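Local coordinates for protein putative glucoamylase (Bacteroides uniformis, PDB 4GL3) that is a putative glucoamylase, probably a glycoside hydrolase that releases glucose from glucan chains, at residues I190-Y200 / V215-F226. Sequence-based numbering, arbitrary orientation.
Sequences IKGHNECHIVY and VYHKGWANANTF
Trp220 holds CG trans to its backbone N (chi1 173°), which carries the indole off the end of helix 213-220 and in between Gly192 and His197; Tyr200, with CG beside its own N (chi1 -76°), lays its ring against the Trp220 CB. Together with His193, His197 and Tyr216 they form an aromatic cluster in this putative glucoamylase of the six-hairpin clan, packing the start of helix 197-205 and the loop before it against helix 213-220. A CH-pi contact covers one indole face: Gly192 CA stands 3.4 Å from the centroid of the six-membered ring of Trp220, almost on its normal. His197 CA covers the opposite face. Tyr200 fits as a knob among Val215, Tyr216, Gly219 and Trp220, with Trp220 CB 3.6 Å from its ring centroid, and its OH donates to Ile190 O at 2.6 Å. A leucine at Tyr200 would probably leave Ile190 O without this donor and the Trp220 CB without its aromatic cover. His197 NE2 donates almost straight (166°) to Tyr216 OH at 2.9 Å; beyond the segments, Tyr256 OH bonds His197 ND1, so the imidazole is gripped at both nitrogens, and Asp266 bonds Tyr216 OH. Backbone bonds extend the join: Gly192 N reaches Trp220 O at 2.9 Å, and His193 N, after a cis peptide, reaches Thr225 O. One water accepts from Trp220 NE1 at 2.8 Å and lies 2.9 Å from His193 ND1.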
# COMPACT_ATOMS: atom_id res chain seq x y z
N ILE A 190 7.54 -6.81 -14.10
CA ILE A 190 7.58 -5.92 -12.93
C ILE A 190 9.01 -5.40 -12.83
O ILE A 190 9.95 -6.13 -12.44
CB ILE A 190 7.18 -6.67 -11.64
CG1 ILE A 190 5.77 -7.29 -11.80
CG2 ILE A 190 7.24 -5.72 -10.39
CD1 ILE A 190 5.30 -8.13 -10.63
N LYS A 191 9.18 -4.14 -13.21
CA LYS A 191 10.50 -3.51 -13.31
C LYS A 191 10.54 -2.37 -12.30
O LYS A 191 9.54 -1.70 -12.10
CB LYS A 191 10.70 -2.91 -14.70
CG LYS A 191 10.64 -3.89 -15.84
CD LYS A 191 11.72 -4.98 -15.85
CE LYS A 191 13.04 -4.53 -16.38
NZ LYS A 191 14.10 -5.61 -16.35
N GLY A 192 11.67 -2.20 -11.64
CA GLY A 192 11.82 -1.16 -10.59
C GLY A 192 12.12 0.21 -11.14
O GLY A 192 12.44 0.33 -12.31
N HIS A 193 12.08 1.28 -10.34
CA HIS A 193 11.68 1.26 -8.92
C HIS A 193 10.31 1.94 -8.82
O HIS A 193 10.20 3.16 -8.98
CB HIS A 193 12.67 1.99 -8.00
CG HIS A 193 12.26 1.93 -6.56
ND1 HIS A 193 12.59 0.86 -5.74
CD2 HIS A 193 11.50 2.75 -5.81
CE1 HIS A 193 12.04 1.04 -4.55
NE2 HIS A 193 11.39 2.19 -4.56
N ASN A 194 9.29 1.13 -8.60
CA ASN A 194 7.91 1.59 -8.46
C ASN A 194 7.32 1.06 -7.16
O ASN A 194 8.06 0.86 -6.20
CB ASN A 194 7.09 1.23 -9.70
CG ASN A 194 6.96 -0.25 -9.94
OD1 ASN A 194 7.31 -1.07 -9.11
ND2 ASN A 194 6.49 -0.61 -11.13
N GLU A 195 6.00 0.85 -7.10
CA GLU A 195 5.35 0.39 -5.89
C GLU A 195 5.49 -1.10 -5.62
O GLU A 195 5.05 -1.54 -4.56
CB GLU A 195 3.83 0.73 -5.92
CG GLU A 195 2.98 -0.17 -6.86
CD GLU A 195 2.85 0.35 -8.29
OE1 GLU A 195 3.83 0.88 -8.84
OE2 GLU A 195 1.75 0.17 -8.88
N CYS A 196 6.08 -1.87 -6.54
CA CYS A 196 6.01 -3.34 -6.45
C CYS A 196 7.20 -4.05 -5.80
O CYS A 196 7.37 -5.24 -6.00
CB CYS A 196 5.88 -3.87 -7.87
SG CYS A 196 4.50 -3.20 -8.79
N HIS A 197 8.07 -3.34 -5.09
CA HIS A 197 9.28 -3.94 -4.51
C HIS A 197 9.00 -5.24 -3.72
O HIS A 197 9.75 -6.26 -3.80
CB HIS A 197 9.96 -2.89 -3.61
CG HIS A 197 11.40 -3.15 -3.30
ND1 HIS A 197 12.10 -2.40 -2.38
CD2 HIS A 197 12.28 -4.06 -3.80
CE1 HIS A 197 13.35 -2.83 -2.33
NE2 HIS A 197 13.49 -3.82 -3.19
N ILE A 198 7.90 -5.20 -2.99
CA ILE A 198 7.52 -6.26 -2.06
C ILE A 198 7.24 -7.58 -2.77
O ILE A 198 7.36 -8.67 -2.16
CB ILE A 198 6.29 -5.84 -1.18
CG1 ILE A 198 6.12 -6.74 0.03
CG2 ILE A 198 4.98 -5.88 -1.96
CD1 ILE A 198 7.05 -6.44 1.14
N VAL A 199 6.84 -7.51 -4.04
CA VAL A 199 6.64 -8.71 -4.80
C VAL A 199 7.93 -9.55 -4.89
O VAL A 199 7.88 -10.78 -4.76
CB VAL A 199 6.10 -8.41 -6.24
CG1 VAL A 199 5.81 -9.72 -6.97
CG2 VAL A 199 4.84 -7.53 -6.14
N TYR A 200 9.06 -8.89 -5.13
CA TYR A 200 10.35 -9.58 -5.22
C TYR A 200 10.83 -10.05 -3.86
O TYR A 200 11.37 -11.16 -3.76
CB TYR A 200 11.42 -8.71 -5.88
CG TYR A 200 11.23 -8.62 -7.38
CD1 TYR A 200 10.34 -7.69 -7.95
CD2 TYR A 200 11.90 -9.49 -8.24
CE1 TYR A 200 10.13 -7.64 -9.33
CE2 TYR A 200 11.69 -9.45 -9.62
CZ TYR A 200 10.81 -8.54 -10.17
OH TYR A 200 10.64 -8.50 -11.57
N VAL A 215 16.60 -13.24 -10.46
CA VAL A 215 15.30 -12.69 -10.81
C VAL A 215 15.21 -11.25 -10.27
O VAL A 215 14.70 -10.34 -10.96
CB VAL A 215 14.13 -13.60 -10.31
CG1 VAL A 215 12.74 -12.94 -10.38
CG2 VAL A 215 14.13 -14.96 -11.04
N TYR A 216 15.70 -11.05 -9.05
CA TYR A 216 15.73 -9.71 -8.46
C TYR A 216 16.77 -8.82 -9.17
O TYR A 216 16.47 -7.73 -9.64
CB TYR A 216 16.07 -9.79 -6.97
CG TYR A 216 16.08 -8.48 -6.22
CD1 TYR A 216 14.93 -7.74 -6.09
CD2 TYR A 216 17.23 -8.02 -5.61
CE1 TYR A 216 14.92 -6.58 -5.37
CE2 TYR A 216 17.24 -6.85 -4.91
CZ TYR A 216 16.08 -6.13 -4.79
OH TYR A 216 16.07 -4.94 -4.07
N HIS A 217 18.01 -9.30 -9.23
CA HIS A 217 19.11 -8.46 -9.72
C HIS A 217 19.03 -8.11 -11.22
O HIS A 217 19.35 -7.00 -11.60
CB HIS A 217 20.47 -9.08 -9.35
CG HIS A 217 20.68 -9.15 -7.88
ND1 HIS A 217 20.83 -8.02 -7.09
CD2 HIS A 217 20.72 -10.21 -7.03
CE1 HIS A 217 20.98 -8.39 -5.83
NE2 HIS A 217 20.93 -9.71 -5.77
N LYS A 218 18.55 -9.04 -12.05
CA LYS A 218 18.38 -8.78 -13.50
C LYS A 218 17.01 -8.28 -13.91
O LYS A 218 16.88 -7.56 -14.87
CB LYS A 218 18.68 -10.03 -14.30
CG LYS A 218 20.12 -10.46 -14.19
CD LYS A 218 20.32 -11.70 -15.04
CE LYS A 218 21.77 -12.02 -15.29
NZ LYS A 218 22.28 -12.88 -14.17
N GLY A 219 15.96 -8.67 -13.20
CA GLY A 219 14.63 -8.26 -13.56
C GLY A 219 14.19 -6.96 -12.88
O GLY A 219 13.93 -5.97 -13.54
N TRP A 220 14.08 -6.97 -11.56
CA TRP A 220 13.68 -5.78 -10.86
C TRP A 220 14.68 -4.65 -11.04
O TRP A 220 14.28 -3.53 -11.33
CB TRP A 220 13.46 -6.05 -9.38
CG TRP A 220 13.21 -4.89 -8.53
CD1 TRP A 220 14.10 -4.31 -7.69
CD2 TRP A 220 11.99 -4.14 -8.39
NE1 TRP A 220 13.52 -3.30 -7.01
CE2 TRP A 220 12.23 -3.14 -7.43
CE3 TRP A 220 10.73 -4.20 -8.98
CZ2 TRP A 220 11.27 -2.23 -7.04
CZ3 TRP A 220 9.77 -3.30 -8.59
CH2 TRP A 220 10.04 -2.32 -7.64
N ALA A 221 15.97 -4.96 -10.88
CA ALA A 221 17.01 -3.93 -10.67
C ALA A 221 17.71 -3.44 -11.92
O ALA A 221 18.88 -3.11 -11.88
CB ALA A 221 18.06 -4.43 -9.64
N ASN A 222 17.02 -3.38 -13.04
CA ASN A 222 17.66 -2.94 -14.29
C ASN A 222 16.57 -2.38 -15.20
O ASN A 222 15.82 -3.13 -15.80
CB ASN A 222 18.43 -4.09 -14.98
CG ASN A 222 19.31 -3.58 -16.11
OD1 ASN A 222 19.55 -2.39 -16.20
ND2 ASN A 222 19.78 -4.46 -16.97
N ALA A 223 16.45 -1.05 -15.25
CA ALA A 223 15.35 -0.36 -15.96
C ALA A 223 15.66 1.12 -16.06
O ALA A 223 16.43 1.63 -15.26
CB ALA A 223 13.99 -0.60 -15.26
N ASN A 224 15.14 1.80 -17.09
CA ASN A 224 15.22 3.25 -17.17
C ASN A 224 14.72 3.97 -15.91
O ASN A 224 15.20 5.07 -15.57
CB ASN A 224 14.41 3.78 -18.36
CG ASN A 224 14.86 3.21 -19.70
OD1 ASN A 224 16.04 2.92 -19.94
ND2 ASN A 224 13.90 3.07 -20.59
N THR A 225 13.77 3.32 -15.23
CA THR A 225 13.11 3.83 -14.03
C THR A 225 13.75 3.32 -12.71
O THR A 225 13.23 3.61 -11.63
CB THR A 225 11.61 3.40 -14.04
OG1 THR A 225 11.54 1.96 -14.17
CG2 THR A 225 10.83 4.10 -15.20
N PHE A 226 14.86 2.57 -12.79
CA PHE A 226 15.53 2.05 -11.60
C PHE A 226 16.63 3.00 -11.09
O PHE A 226 16.31 3.91 -10.32
CB PHE A 226 16.00 0.60 -11.77
CG PHE A 226 16.40 -0.05 -10.47
CD1 PHE A 226 15.44 -0.28 -9.49
CD2 PHE A 226 17.72 -0.35 -10.20
CE1 PHE A 226 15.79 -0.82 -8.28
CE2 PHE A 226 18.08 -0.89 -8.98
CZ PHE A 226 17.11 -1.12 -8.01
O HOH W 1 9.26 0.83 -12.95
O HOH W 2 14.48 -1.33 -5.22